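PDB 2Z8S: YesW protein from Bacillus subtilis, which cleaves the rhamnogalacturonan backbone of plant cell-wall pectin by endo-type elimination, releasing oligosaccharides, and requires calcium or manganese for activity. Local coordinates for residues H326-A331 with Q554-N559; E340-S345 with R396-G401; G369-G374 with P561-F566; R415-D420 with S450-G455; L503-L508 with T540-P545. All blocks are in the same frame, centred on the assembly; numbering follows the deposited sequence.

Interaction 1: residues H326-A331 with Q554-N559; sequences HNLSIA and QNIAYN. With CA (calcium ion), chain F; CA (calcium ion), chain E; ADA (alpha-D-galactopyranuronic acid), chain C.
His326 and Tyr558 run side by side, pointing the same way, with ring planes 53° apart and centroids separated by 4.4 Å. Tyr558 CE2 sits over one face of the imidazole, offset toward its rim. Both side chains place CG anti to the carbonyl carbon (chi1 -51° for His326, -64° for Tyr558), which carries the two rings out together toward the bound sugar. There their polar ends divide the work: His326 NE2 binds a calcium ion at 2.1 Å, alongside His362, Asp364 and Glu385, while its ND1 bonds Tyr288 OH. Tyr558 OH donates to the galacturonate carboxylate oxygen O6B at 2.8 Å, with O6B lying in the plane of the tyrosine ring. The backbones are joined by Tyr558 N to His326 O, although the position of that oxygen is less certain. Deeper in, Leu328 and Ile556 cross at about a right angle, Leu328 CG meeting Ile556 CD1 at 3.9 Å. The loop 554-559 is itself wrapped round a second calcium ion through Asn555 O, Ala557 O and Asn559 OD1. Leu269 of strand 268-273 packs against Leu328, Ile556 and Ala557, while strand 329-331 pairs with strand 340-343 and Ser329 touches Leu366 of strand 366-369.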
# COMPACT_ATOMS: atom_id res chain seq x y z
N HIS A 326 6.87 -6.28 10.48
CA HIS A 326 6.49 -6.94 9.24
C HIS A 326 5.89 -5.91 8.30
O HIS A 326 4.98 -6.22 7.54
CB HIS A 326 5.43 -8.01 9.47
CG HIS A 326 5.73 -8.99 10.55
ND1 HIS A 326 6.57 -10.07 10.37
CD2 HIS A 326 5.25 -9.08 11.81
CE1 HIS A 326 6.61 -10.78 11.49
NE2 HIS A 326 5.82 -10.20 12.38
N ASN A 327 6.37 -4.66 8.39
CA ASN A 327 5.93 -3.55 7.55
C ASN A 327 6.86 -2.36 7.72
O ASN A 327 7.66 -2.31 8.65
CB ASN A 327 4.50 -3.12 7.88
CG ASN A 327 4.10 -3.46 9.30
OD1 ASN A 327 3.41 -4.44 9.52
ND2 ASN A 327 4.53 -2.66 10.26
N LEU A 328 6.78 -1.40 6.81
CA LEU A 328 7.55 -0.17 6.97
C LEU A 328 6.77 1.05 6.49
O LEU A 328 5.71 0.92 5.87
CB LEU A 328 8.93 -0.28 6.30
CG LEU A 328 8.99 -0.81 4.88
CD1 LEU A 328 8.34 0.15 3.88
CD2 LEU A 328 10.43 -1.06 4.51
N SER A 329 7.28 2.23 6.81
CA SER A 329 6.72 3.46 6.26
C SER A 329 7.83 4.28 5.65
O SER A 329 8.98 4.21 6.09
CB SER A 329 6.00 4.24 7.34
OG SER A 329 5.05 3.41 7.99
N ILE A 330 7.49 5.05 4.62
CA ILE A 330 8.45 5.84 3.88
C ILE A 330 7.96 7.27 3.86
O ILE A 330 6.89 7.55 3.32
CB ILE A 330 8.55 5.39 2.42
CG1 ILE A 330 8.66 3.86 2.28
CG2 ILE A 330 9.65 6.18 1.72
CD1 ILE A 330 9.89 3.25 2.92
N ALA A 331 8.75 8.19 4.42
CA ALA A 331 8.33 9.58 4.51
C ALA A 331 9.48 10.56 4.74
O ALA A 331 10.55 10.19 5.22
CB ALA A 331 7.30 9.74 5.60
N GLN A 554 1.79 -1.32 0.41
CA GLN A 554 0.64 -1.94 1.05
C GLN A 554 0.74 -3.45 1.06
O GLN A 554 0.58 -4.06 2.10
CB GLN A 554 -0.66 -1.52 0.40
CG GLN A 554 -1.87 -1.89 1.22
CD GLN A 554 -3.13 -1.32 0.65
OE1 GLN A 554 -3.31 -0.11 0.62
NE2 GLN A 554 -4.01 -2.18 0.18
N ASN A 555 1.03 -4.05 -0.09
CA ASN A 555 1.11 -5.49 -0.20
C ASN A 555 2.16 -6.10 0.70
O ASN A 555 2.04 -7.26 1.07
CB ASN A 555 1.37 -5.93 -1.65
CG ASN A 555 2.80 -5.61 -2.13
OD1 ASN A 555 3.08 -4.51 -2.59
ND2 ASN A 555 3.70 -6.59 -2.02
N ILE A 556 3.21 -5.36 1.04
CA ILE A 556 4.37 -6.02 1.62
C ILE A 556 4.03 -6.63 2.96
O ILE A 556 3.25 -6.05 3.71
CB ILE A 556 5.65 -5.12 1.69
CG1 ILE A 556 5.50 -4.05 2.77
CG2 ILE A 556 5.97 -4.54 0.33
CD1 ILE A 556 6.80 -3.64 3.38
N ALA A 557 4.57 -7.82 3.22
CA ALA A 557 4.43 -8.52 4.49
C ALA A 557 3.04 -8.34 5.10
O ALA A 557 2.04 -8.69 4.48
CB ALA A 557 5.51 -8.09 5.45
N TYR A 558 2.96 -7.77 6.30
CA TYR A 558 1.66 -7.52 6.91
C TYR A 558 1.14 -6.16 6.56
O TYR A 558 1.55 -5.15 7.13
CB TYR A 558 1.69 -7.73 8.42
CG TYR A 558 1.98 -9.14 8.80
CD1 TYR A 558 1.67 -10.20 7.93
CD2 TYR A 558 2.55 -9.44 10.03
CE1 TYR A 558 1.94 -11.51 8.28
CE2 TYR A 558 2.83 -10.76 10.39
CZ TYR A 558 2.51 -11.78 9.51
OH TYR A 558 2.79 -13.07 9.87
N ASN A 559 0.20 -6.18 5.61
CA ASN A 559 -0.33 -4.97 4.98
C ASN A 559 -0.80 -3.93 5.97
O ASN A 559 -1.69 -4.19 6.78
CB ASN A 559 -1.45 -5.33 4.02
CG ASN A 559 -1.08 -6.46 3.12
OD1 ASN A 559 -0.23 -7.28 3.47
ND2 ASN A 559 -1.70 -6.52 1.97
CA CA F . 1.09 -8.91 2.48
CA CA E . 5.56 -9.95 14.47
C1 ADA C . 0.80 -17.12 12.09
C2 ADA C . -0.50 -16.32 11.87
C3 ADA C . -0.17 -15.00 11.13
C4 ADA C . 0.77 -14.17 12.00
C5 ADA C . 2.09 -14.98 12.07
C6 ADA C . 3.15 -14.24 12.90
O1 ADA C . 1.28 -17.72 10.89
O2 ADA C . -1.48 -17.10 11.17
O3 ADA C . -1.34 -14.23 10.83
O4 ADA C . 0.14 -13.99 13.30
O5 ADA C . 1.90 -16.31 12.63
O6B ADA C . 3.54 -13.11 12.52
O6A ADA C . 3.58 -14.80 13.92
O HOH W 1 6.94 -11.35 14.86
O HOH W 2 3.77 -11.33 14.36
O HOH W 3 2.87 -10.17 1.40
O HOH W 4 0.31 -11.17 3.11

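Interaction 2: residues E340-S345 with R396-G401; sequences EIIFGS and RDAATG. With CA (calcium ion), chain N; CA (calcium ion), chain J.
A buried arginine-to-backbone contact joins two consecutive four-stranded antiparallel sheets here: Arg396, near the end of strand 393-397, reaches across to Gly344, in the turn after strand 340-343. The guanidinium grips Gly344 O end-on, NH1 at 2.9 Å and NH2 at 3.0 Å, so that one carbonyl oxygen accepts two bonds. The donors come from opposite faces of the carbonyl plane, and both N-H bonds are noticeably bent (137°). From CG to NE the arginine chain is extended, which gives it the length to span the gap between the sheets. Ile342 approaches from the opposite direction, its CG2 lying 3.5 Å from Arg396 NH2, while Ser345 lies over one face of the guanidinium. With an alanine here instead of the arginine, Gly344 O would probably lose both of these donors and a gap would open beside Ile342. The two sheets are successive blades of the beta-propeller that makes up the catalytic body, and the contact ties them at the side where Val380 of strand 379-383 touches Ile342, Arg396 and Ala398. Beyond Arg396 the chain turns in an Asx motif: Asp397 OD1 accepts from Thr400 N at 2.7 Å, and Asp397 OD2 forms a salt bridge with Arg375. At the far end of strand 340-343, Glu340 closes an aspartate-rich calcium loop, binding one ion through both carboxylate oxygens and sharing OE2 with a second ion, which Asp349 and His350 also bind.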
# COMPACT_ATOMS: atom_id res chain seq x y z
N GLU A 340 12.84 9.31 4.25
CA GLU A 340 13.46 8.35 5.16
C GLU A 340 12.60 7.11 5.25
O GLU A 340 11.49 7.06 4.71
CB GLU A 340 13.64 8.95 6.55
CG GLU A 340 14.63 10.08 6.60
CD GLU A 340 14.16 11.27 5.82
OE1 GLU A 340 12.99 11.67 6.03
OE2 GLU A 340 14.94 11.81 5.00
N ILE A 341 13.10 6.12 5.96
CA ILE A 341 12.42 4.85 6.05
C ILE A 341 12.10 4.58 7.50
O ILE A 341 13.00 4.33 8.29
CB ILE A 341 13.30 3.74 5.46
CG1 ILE A 341 13.71 4.12 4.03
CG2 ILE A 341 12.58 2.39 5.51
CD1 ILE A 341 14.88 3.36 3.46
N ILE A 342 10.84 4.67 7.86
CA ILE A 342 10.42 4.23 9.18
C ILE A 342 10.40 2.71 9.14
O ILE A 342 9.57 2.11 8.47
CB ILE A 342 9.04 4.79 9.56
CG1 ILE A 342 9.06 6.32 9.48
CG2 ILE A 342 8.62 4.32 10.93
CD1 ILE A 342 10.14 6.99 10.33
N PHE A 343 11.36 2.09 9.83
CA PHE A 343 11.55 0.67 9.75
C PHE A 343 11.23 0.06 11.10
O PHE A 343 12.11 -0.43 11.82
CB PHE A 343 12.98 0.36 9.32
CG PHE A 343 13.21 -1.07 8.93
CD1 PHE A 343 12.81 -1.53 7.69
CD2 PHE A 343 13.84 -1.95 9.81
CE1 PHE A 343 13.03 -2.85 7.32
CE2 PHE A 343 14.06 -3.27 9.45
CZ PHE A 343 13.65 -3.72 8.21
N GLY A 344 9.96 0.12 11.45
CA GLY A 344 9.52 -0.27 12.77
C GLY A 344 10.05 0.70 13.80
O GLY A 344 9.72 1.88 13.79
N SER A 345 10.88 0.18 14.70
CA SER A 345 11.39 0.97 15.82
C SER A 345 12.64 1.79 15.49
O SER A 345 13.16 2.51 16.34
CB SER A 345 11.62 0.06 17.03
OG SER A 345 10.37 -0.27 17.61
N ARG A 396 6.09 8.39 18.83
CA ARG A 396 7.39 9.04 18.76
C ARG A 396 7.48 10.05 17.65
O ARG A 396 6.78 9.96 16.65
CB ARG A 396 8.47 7.98 18.57
CG ARG A 396 8.63 7.47 17.14
CD ARG A 396 9.55 6.30 17.16
NE ARG A 396 10.11 6.02 15.86
CZ ARG A 396 9.81 4.94 15.14
NH1 ARG A 396 8.93 4.05 15.60
NH2 ARG A 396 10.39 4.76 13.96
N ASP A 397 8.37 11.03 17.86
CA ASP A 397 8.74 11.99 16.85
C ASP A 397 9.42 11.19 15.74
O ASP A 397 10.42 10.52 15.98
CB ASP A 397 9.70 13.02 17.48
CG ASP A 397 10.21 14.06 16.49
OD1 ASP A 397 10.98 13.71 15.58
OD2 ASP A 397 9.88 15.24 16.67
N ALA A 398 8.85 11.23 14.54
CA ALA A 398 9.37 10.43 13.44
C ALA A 398 10.78 10.85 13.09
O ALA A 398 11.56 10.03 12.63
CB ALA A 398 8.47 10.53 12.24
N ALA A 399 11.11 12.13 13.31
CA ALA A 399 12.42 12.65 12.93
C ALA A 399 13.51 12.20 13.88
O ALA A 399 14.56 11.73 13.45
CB ALA A 399 12.39 14.19 12.82
N THR A 400 13.26 12.36 15.18
CA THR A 400 14.29 12.19 16.20
C THR A 400 14.15 10.87 16.92
O THR A 400 15.11 10.39 17.52
CB THR A 400 14.26 13.30 17.26
OG1 THR A 400 12.96 13.35 17.87
CG2 THR A 400 14.58 14.65 16.62
N GLY A 401 12.96 10.30 16.88
CA GLY A 401 12.69 9.04 17.54
C GLY A 401 12.39 9.20 19.01
O GLY A 401 11.97 8.24 19.67
CA CA N . 17.15 12.97 5.54
CA CA J . 13.62 13.56 4.72

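Interaction 3: residues G369-G374 with P561-F566; sequences GDLDPG and PPHTSF. With CA (calcium ion), chain K.
The imidazole of His563 is approached obliquely by Leu371 CD2, 4.5 Å from His563 NE2, and meets the ring of His367 with the planes at about 80°. The Phe566 ring has Thr564 CB 3.8 Å above one face, offset toward the rim; this pairing lies within the segment 561-566, folded back by a hydrogen bond from Thr564 OG1 to Phe566 O of 2.8 Å. Across the contact the backbones do much of the touching. Gly369 CA lies 4.4 Å from His563 CB, and a CB on this glycine would probably crowd that histidine CB. Asp370 CB rests 3.9 Å from Phe566 C, close to Ser565 O. With CG anti to the backbone N (chi1 -161°), Asp370 turns its carboxylate away from segment 561-566, and OD1 binds a calcium ion at 2.3 Å together with Asp372 O, Arg375 O, Gly377 O and Glu379. Asp370 is also the centre of an inverse gamma turn. The calcium loop thus leans on the C-terminal tail of the chain. Around it, Leu371 packs on Phe381 of strand 379-383 and Ala418 of strand 417-419, while Ser565 lies against Pro545 and Val546 at the start of helix 545-552.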
# COMPACT_ATOMS: atom_id res chain seq x y z
N GLY A 369 2.65 9.29 10.01
CA GLY A 369 1.92 10.39 9.41
C GLY A 369 1.89 11.58 10.35
O GLY A 369 2.56 11.59 11.39
N ASP A 370 1.13 12.60 9.98
CA ASP A 370 1.01 13.75 10.86
C ASP A 370 -0.06 13.39 11.86
O ASP A 370 -1.22 13.75 11.73
CB ASP A 370 0.70 15.03 10.09
CG ASP A 370 1.03 16.28 10.88
OD1 ASP A 370 1.81 16.18 11.85
OD2 ASP A 370 0.51 17.37 10.54
N LEU A 371 0.37 12.62 12.85
CA LEU A 371 -0.53 12.06 13.83
C LEU A 371 -0.88 13.13 14.85
O LEU A 371 -1.98 13.11 15.42
CB LEU A 371 0.10 10.82 14.48
CG LEU A 371 0.61 9.76 13.49
CD1 LEU A 371 1.27 8.55 14.19
CD2 LEU A 371 -0.51 9.29 12.54
N ASP A 372 0.04 14.08 15.05
CA ASP A 372 -0.18 15.20 15.95
C ASP A 372 0.09 16.52 15.24
O ASP A 372 1.23 16.99 15.22
CB ASP A 372 0.71 15.07 17.18
CG ASP A 372 0.50 16.18 18.18
OD1 ASP A 372 1.41 16.37 19.00
OD2 ASP A 372 -0.55 16.86 18.15
N PRO A 373 -0.95 17.12 14.63
CA PRO A 373 -0.80 18.35 13.86
C PRO A 373 -0.22 19.50 14.66
O PRO A 373 0.48 20.35 14.10
CB PRO A 373 -2.23 18.68 13.42
CG PRO A 373 -3.10 17.89 14.28
CD PRO A 373 -2.34 16.65 14.63
N GLY A 374 -0.49 19.52 15.96
CA GLY A 374 -0.02 20.59 16.84
C GLY A 374 1.46 20.49 17.15
O GLY A 374 2.00 21.24 17.96
N PRO A 561 -2.29 0.13 6.42
CA PRO A 561 -3.00 1.16 5.66
C PRO A 561 -2.06 2.32 5.31
O PRO A 561 -1.08 2.54 6.02
CB PRO A 561 -4.09 1.61 6.64
CG PRO A 561 -3.55 1.32 8.00
CD PRO A 561 -2.67 0.11 7.84
N PRO A 562 -2.37 3.04 4.22
CA PRO A 562 -1.56 4.18 3.78
C PRO A 562 -1.91 5.44 4.55
O PRO A 562 -3.06 5.63 4.92
CB PRO A 562 -2.00 4.36 2.33
CG PRO A 562 -3.42 3.90 2.31
CD PRO A 562 -3.53 2.81 3.33
N HIS A 563 -0.91 6.28 4.81
CA HIS A 563 -1.14 7.57 5.48
C HIS A 563 -0.76 8.71 4.56
O HIS A 563 -0.05 8.51 3.58
CB HIS A 563 -0.34 7.66 6.78
CG HIS A 563 -1.04 7.02 7.93
ND1 HIS A 563 -0.74 5.76 8.38
CD2 HIS A 563 -2.06 7.46 8.70
CE1 HIS A 563 -1.54 5.45 9.39
NE2 HIS A 563 -2.35 6.47 9.60
N THR A 564 -1.24 9.90 4.88
CA THR A 564 -0.91 11.06 4.07
C THR A 564 0.19 11.85 4.76
O THR A 564 0.37 11.75 5.97
CB THR A 564 -2.12 11.94 3.82
OG1 THR A 564 -2.77 12.23 5.06
CG2 THR A 564 -3.10 11.23 2.90
N SER A 565 0.92 12.63 3.96
CA SER A 565 2.07 13.37 4.46
C SER A 565 1.60 14.42 5.45
O SER A 565 2.24 14.64 6.47
CB SER A 565 2.81 14.03 3.30
OG SER A 565 2.03 15.04 2.69
N PHE A 566 0.48 15.06 5.12
CA PHE A 566 -0.11 16.12 5.92
C PHE A 566 -1.24 15.52 6.77
O PHE A 566 -1.78 14.46 6.45
CB PHE A 566 -0.72 17.15 4.99
CG PHE A 566 -1.77 16.58 4.10
CD1 PHE A 566 -3.09 16.59 4.48
CD2 PHE A 566 -1.42 15.95 2.91
CE1 PHE A 566 -4.06 16.02 3.66
CE2 PHE A 566 -2.38 15.37 2.10
CZ PHE A 566 -3.70 15.41 2.47
CA CA K . 2.87 16.49 13.85

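Interaction 4: residues R415-D420 with S450-G455; sequences RGMAAD and SSTNFG. With CA (calcium ion), chain M; ADA (alpha-D-galactopyranuronic acid), chain B.
Thr452 O draws two donors: Arg415 NH1 at 2.9 Å, and a water that also donates to Gly416 O, linking the two backbones. The arginine bond is fairly straight (N-H...O 155°), and the oxygen lies in the guanidinium plane, yet NH1 sits well above the carbonyl plane, 59° out of it. The neighbouring edge of the same guanidinium holds the galacturonate carboxylate: NE donates to O6B at 2.8 Å and NH2 to O6B at 3.0 Å. Gripped by Thr452 O at one edge and the sugar carboxylate at another, this substrate-binding guanidinium is probably restrained from turning; Thr497 and Lys498 also bond the sugar. The segments open consecutive blades of the beta-propeller, strand 417-419 belonging to one sheet and strand 454-456 to the next. Between them Thr452 CG2 packs against Gly416 C at 3.6 Å. Met417, bent at chi2 and chi3 (-62° for chi2), curls its thioether over the facing backbone of Asn453 to Gly455, SD at 3.2 Å from Asn453 O and CE at 3.5 Å from Gly455 N. A CB on Gly455 would probably crowd that methyl group. Asn453 CB touches the arginine's NH1, whereas its amide ND2 turns to Asp468. At the other end of strand 417-419, Asp420 OD1 binds calcium.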
# COMPACT_ATOMS: atom_id res chain seq x y z
N ARG A 415 -1.47 -5.52 17.29
CA ARG A 415 -2.14 -4.59 16.36
C ARG A 415 -2.16 -3.18 16.92
O ARG A 415 -2.33 -2.99 18.12
CB ARG A 415 -3.58 -5.02 16.08
CG ARG A 415 -3.76 -6.39 15.48
CD ARG A 415 -3.21 -6.47 14.08
NE ARG A 415 -3.74 -7.65 13.42
CZ ARG A 415 -4.95 -7.71 12.85
NH1 ARG A 415 -5.73 -6.64 12.84
NH2 ARG A 415 -5.36 -8.84 12.28
N GLY A 416 -2.01 -2.21 16.03
CA GLY A 416 -2.04 -0.80 16.39
C GLY A 416 -2.66 -0.05 15.25
O GLY A 416 -2.57 -0.46 14.10
N MET A 417 -3.32 1.06 15.57
CA MET A 417 -3.95 1.89 14.57
C MET A 417 -3.80 3.36 14.92
O MET A 417 -3.93 3.74 16.08
CB MET A 417 -5.43 1.56 14.44
CG MET A 417 -5.79 0.71 13.22
SD MET A 417 -5.42 1.52 11.65
CE MET A 417 -6.66 2.82 11.62
N ALA A 418 -3.49 4.16 13.91
CA ALA A 418 -3.58 5.61 14.03
C ALA A 418 -4.67 6.09 13.08
O ALA A 418 -4.78 5.58 11.96
CB ALA A 418 -2.26 6.26 13.71
N ALA A 419 -5.49 7.02 13.53
CA ALA A 419 -6.46 7.68 12.65
C ALA A 419 -7.30 8.68 13.43
O ALA A 419 -7.63 8.47 14.61
CB ALA A 419 -7.36 6.68 11.93
N ASP A 420 -7.61 9.78 12.75
CA ASP A 420 -8.49 10.78 13.29
C ASP A 420 -9.87 10.15 13.29
O ASP A 420 -10.52 10.04 12.26
CB ASP A 420 -8.45 12.02 12.44
CG ASP A 420 -8.99 13.25 13.15
OD1 ASP A 420 -9.49 13.13 14.29
OD2 ASP A 420 -8.90 14.35 12.57
N SER A 450 -13.77 -1.65 16.79
CA SER A 450 -13.87 -3.11 16.67
C SER A 450 -12.78 -3.76 15.80
O SER A 450 -12.60 -4.98 15.84
CB SER A 450 -15.26 -3.51 16.17
OG SER A 450 -15.51 -3.02 14.87
N SER A 451 -12.08 -2.96 15.00
CA SER A 451 -10.90 -3.41 14.27
C SER A 451 -9.66 -2.59 14.61
O SER A 451 -9.75 -1.41 14.99
CB SER A 451 -11.13 -3.38 12.77
OG SER A 451 -11.47 -2.09 12.34
N THR A 452 -8.51 -3.24 14.50
CA THR A 452 -7.22 -2.59 14.62
C THR A 452 -6.43 -3.09 13.42
O THR A 452 -5.43 -3.80 13.55
CB THR A 452 -6.52 -2.94 15.92
OG1 THR A 452 -7.49 -3.11 16.95
CG2 THR A 452 -5.55 -1.84 16.31
N ASN A 453 -6.94 -2.71 12.25
CA ASN A 453 -6.38 -3.15 11.00
C ASN A 453 -6.05 -1.96 10.09
O ASN A 453 -4.99 -1.36 10.22
CB ASN A 453 -7.35 -4.12 10.32
CG ASN A 453 -6.74 -4.83 9.13
OD1 ASN A 453 -5.54 -4.73 8.88
ND2 ASN A 453 -7.58 -5.54 8.39
N PHE A 454 -6.98 -1.62 9.20
CA PHE A 454 -6.82 -0.50 8.29
C PHE A 454 -7.68 0.67 8.71
O PHE A 454 -8.72 0.49 9.35
CB PHE A 454 -7.27 -0.90 6.88
CG PHE A 454 -6.18 -1.49 6.04
CD1 PHE A 454 -5.26 -2.38 6.57
CD2 PHE A 454 -6.12 -1.18 4.69
CE1 PHE A 454 -4.26 -2.94 5.78
CE2 PHE A 454 -5.13 -1.73 3.88
CZ PHE A 454 -4.20 -2.62 4.43
N GLY A 455 -7.23 1.86 8.34
CA GLY A 455 -8.07 3.04 8.31
C GLY A 455 -8.33 3.38 6.86
O GLY A 455 -7.47 3.18 6.01
CA CA M . -8.76 13.67 16.34
C1 ADA B . 0.37 -12.70 13.90
C2 ADA B . 0.38 -12.85 15.43
C3 ADA B . -1.02 -13.28 15.93
C4 ADA B . -2.12 -12.38 15.35
C5 ADA B . -2.00 -12.40 13.84
C6 ADA B . -3.08 -11.54 13.25
O2 ADA B . 1.36 -13.81 15.82
O3 ADA B . -1.09 -13.29 17.37
O4 ADA B . -1.94 -11.02 15.80
O5 ADA B . -0.71 -11.86 13.47
O6B ADA B . -2.95 -10.30 13.32
O6A ADA B . -4.04 -12.13 12.72
O HOH W 5 -2.65 -2.63 12.52

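Interaction 5: residues L503-L508 with T540-P545; sequences LQADLL and TLMHDP. With CA (calcium ion), chain H.
Asp506 OD2 takes two hydrogen bonds from the facing segment, from Thr540 OG1 at 2.9 Å and from Leu541 N at 2.9 Å. They use different sides of the oxygen: the amide meets its anti lone pair, with an N-H...O angle of 139°, whereas the hydroxyl comes from above the carboxylate plane, 56° out of it. The other oxygen, OD1, binds a calcium ion at 2.5 Å, and Leu508 O binds the same ion at 2.2 Å; Asp510, Arg512 and Glu514 contribute the remaining protein ligands. A water donates to Asp506 O and to Thr540 OG1, adding a second bridge. Thr540 turns OG1 anti to its own nitrogen (chi1 170°), directing the hydroxyl at the carboxylate, and its side chain crosses that of Asp506 at about a right angle. A valine here would probably leave Asp506 OD2 with Leu541 N alone of its two donors and break the water bridge. Outside this polar centre, Leu541 CB lies 3.8 Å from Asp506 CB, and Met542 CE reaches Ala505 CB at 4.5 Å. Thr540 leads into the 3-10 turn 541-543, after which Asp544 caps helix 545-552 through Tyr547 N. One carboxylate therefore serves both the metal and the turn, and the calcium charge would be expected to keep it ionised, so that ion binding and the seating of segment 540-545 are probably coupled.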
# COMPACT_ATOMS: atom_id res chain seq x y z
N LEU A 503 -6.61 -4.68 -2.16
CA LEU A 503 -6.00 -3.38 -2.12
C LEU A 503 -6.95 -2.36 -1.55
O LEU A 503 -8.15 -2.45 -1.75
CB LEU A 503 -5.57 -2.93 -3.52
CG LEU A 503 -4.70 -1.66 -3.58
CD1 LEU A 503 -3.28 -1.96 -3.19
CD2 LEU A 503 -4.75 -1.09 -4.98
N GLN A 504 -6.40 -1.39 -0.84
CA GLN A 504 -7.10 -0.19 -0.49
C GLN A 504 -6.32 0.99 -1.06
O GLN A 504 -5.14 1.15 -0.78
CB GLN A 504 -7.19 -0.06 1.00
CG GLN A 504 -7.90 1.19 1.40
CD GLN A 504 -7.86 1.42 2.87
OE1 GLN A 504 -7.25 2.39 3.33
NE2 GLN A 504 -8.51 0.54 3.63
N ALA A 505 -6.99 1.80 -1.88
CA ALA A 505 -6.32 2.94 -2.49
C ALA A 505 -7.31 3.89 -3.12
O ALA A 505 -8.35 3.49 -3.65
CB ALA A 505 -5.31 2.49 -3.54
N ASP A 506 -6.96 5.17 -3.08
CA ASP A 506 -7.62 6.15 -3.90
C ASP A 506 -7.12 5.94 -5.31
O ASP A 506 -6.10 6.50 -5.69
CB ASP A 506 -7.29 7.55 -3.44
CG ASP A 506 -7.91 8.59 -4.32
OD1 ASP A 506 -8.92 8.27 -4.98
OD2 ASP A 506 -7.40 9.72 -4.35
N LEU A 507 -7.83 5.13 -6.09
CA LEU A 507 -7.41 4.84 -7.46
C LEU A 507 -8.43 5.21 -8.54
O LEU A 507 -8.17 5.05 -9.72
CB LEU A 507 -6.94 3.38 -7.60
CG LEU A 507 -7.80 2.23 -7.08
CD1 LEU A 507 -9.09 2.03 -7.88
CD2 LEU A 507 -7.00 0.97 -7.10
N LEU A 508 -9.59 5.71 -8.12
CA LEU A 508 -10.57 6.30 -9.04
C LEU A 508 -11.25 7.42 -8.29
O LEU A 508 -11.14 7.50 -7.07
CB LEU A 508 -11.65 5.30 -9.43
CG LEU A 508 -11.24 4.04 -10.19
CD1 LEU A 508 -12.34 2.99 -10.07
CD2 LEU A 508 -10.89 4.32 -11.65
N THR A 540 -6.06 14.06 -5.24
CA THR A 540 -6.04 12.61 -5.22
C THR A 540 -4.89 12.17 -4.35
O THR A 540 -3.75 12.65 -4.50
CB THR A 540 -5.94 11.98 -6.63
OG1 THR A 540 -5.69 10.59 -6.48
CG2 THR A 540 -4.80 12.60 -7.44
N LEU A 541 -5.21 11.30 -3.39
CA LEU A 541 -4.25 10.81 -2.41
C LEU A 541 -3.05 10.20 -3.09
O LEU A 541 -1.97 10.19 -2.52
CB LEU A 541 -4.91 9.81 -1.45
CG LEU A 541 -5.99 10.37 -0.51
CD1 LEU A 541 -6.49 9.31 0.46
CD2 LEU A 541 -5.54 11.63 0.26
N MET A 542 -3.23 9.73 -4.33
CA MET A 542 -2.14 9.18 -5.13
C MET A 542 -1.15 10.24 -5.59
O MET A 542 -0.16 9.91 -6.23
CB MET A 542 -2.67 8.45 -6.36
CG MET A 542 -3.59 7.30 -6.07
SD MET A 542 -2.91 6.05 -4.95
CE MET A 542 -2.43 4.76 -6.08
N HIS A 543 -1.43 11.51 -5.29
CA HIS A 543 -0.51 12.61 -5.57
C HIS A 543 0.05 13.15 -4.28
O HIS A 543 0.82 14.10 -4.28
CB HIS A 543 -1.17 13.76 -6.34
CG HIS A 543 -1.30 13.51 -7.81
ND1 HIS A 543 -0.60 12.52 -8.47
CD2 HIS A 543 -2.04 14.14 -8.76
CE1 HIS A 543 -0.93 12.53 -9.75
NE2 HIS A 543 -1.80 13.50 -9.95
N ASP A 544 -0.37 12.56 -3.16
CA ASP A 544 0.28 12.85 -1.90
C ASP A 544 1.58 12.03 -1.83
O ASP A 544 1.57 10.81 -2.05
CB ASP A 544 -0.60 12.54 -0.69
CG ASP A 544 0.16 12.67 0.60
OD1 ASP A 544 0.33 13.81 1.07
OD2 ASP A 544 0.62 11.64 1.14
N PRO A 545 2.70 12.71 -1.52
CA PRO A 545 4.00 12.04 -1.46
C PRO A 545 4.04 10.80 -0.53
O PRO A 545 4.58 9.77 -0.92
CB PRO A 545 4.96 13.15 -0.98
CG PRO A 545 4.06 14.22 -0.40
CD PRO A 545 2.80 14.15 -1.22
CA CA H . -11.30 7.57 -4.83
O HOH W 6 -6.75 8.21 -7.61
O HOH W 7 -14.04 7.95 -4.57

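In the fold
All five contacts lie in the beta-propeller body, their centres about 13 to 23 Å apart. Interactions 1 and 2 share a sheet through neighbouring strands 329-331 and 340-343. Interaction 2 joins that blade to the next one, and interaction 4 joins the blades of strands 417-419 and 454-456. Interactions 1, 3 and 5 bring in the chain around and after helix 545-552; Ser565 OG bonds Asp544 OD1, linking 3 and 5. Along the chain, interaction 1 encloses 2, 4 and 5, while interaction 3 crosses 1 and 2 and encloses 4 and 5. This late chain thus touches the blades of strands 329-331, 366-369 and 503-505, with galacturonate at interactions 1 and 4 and calcium at all five.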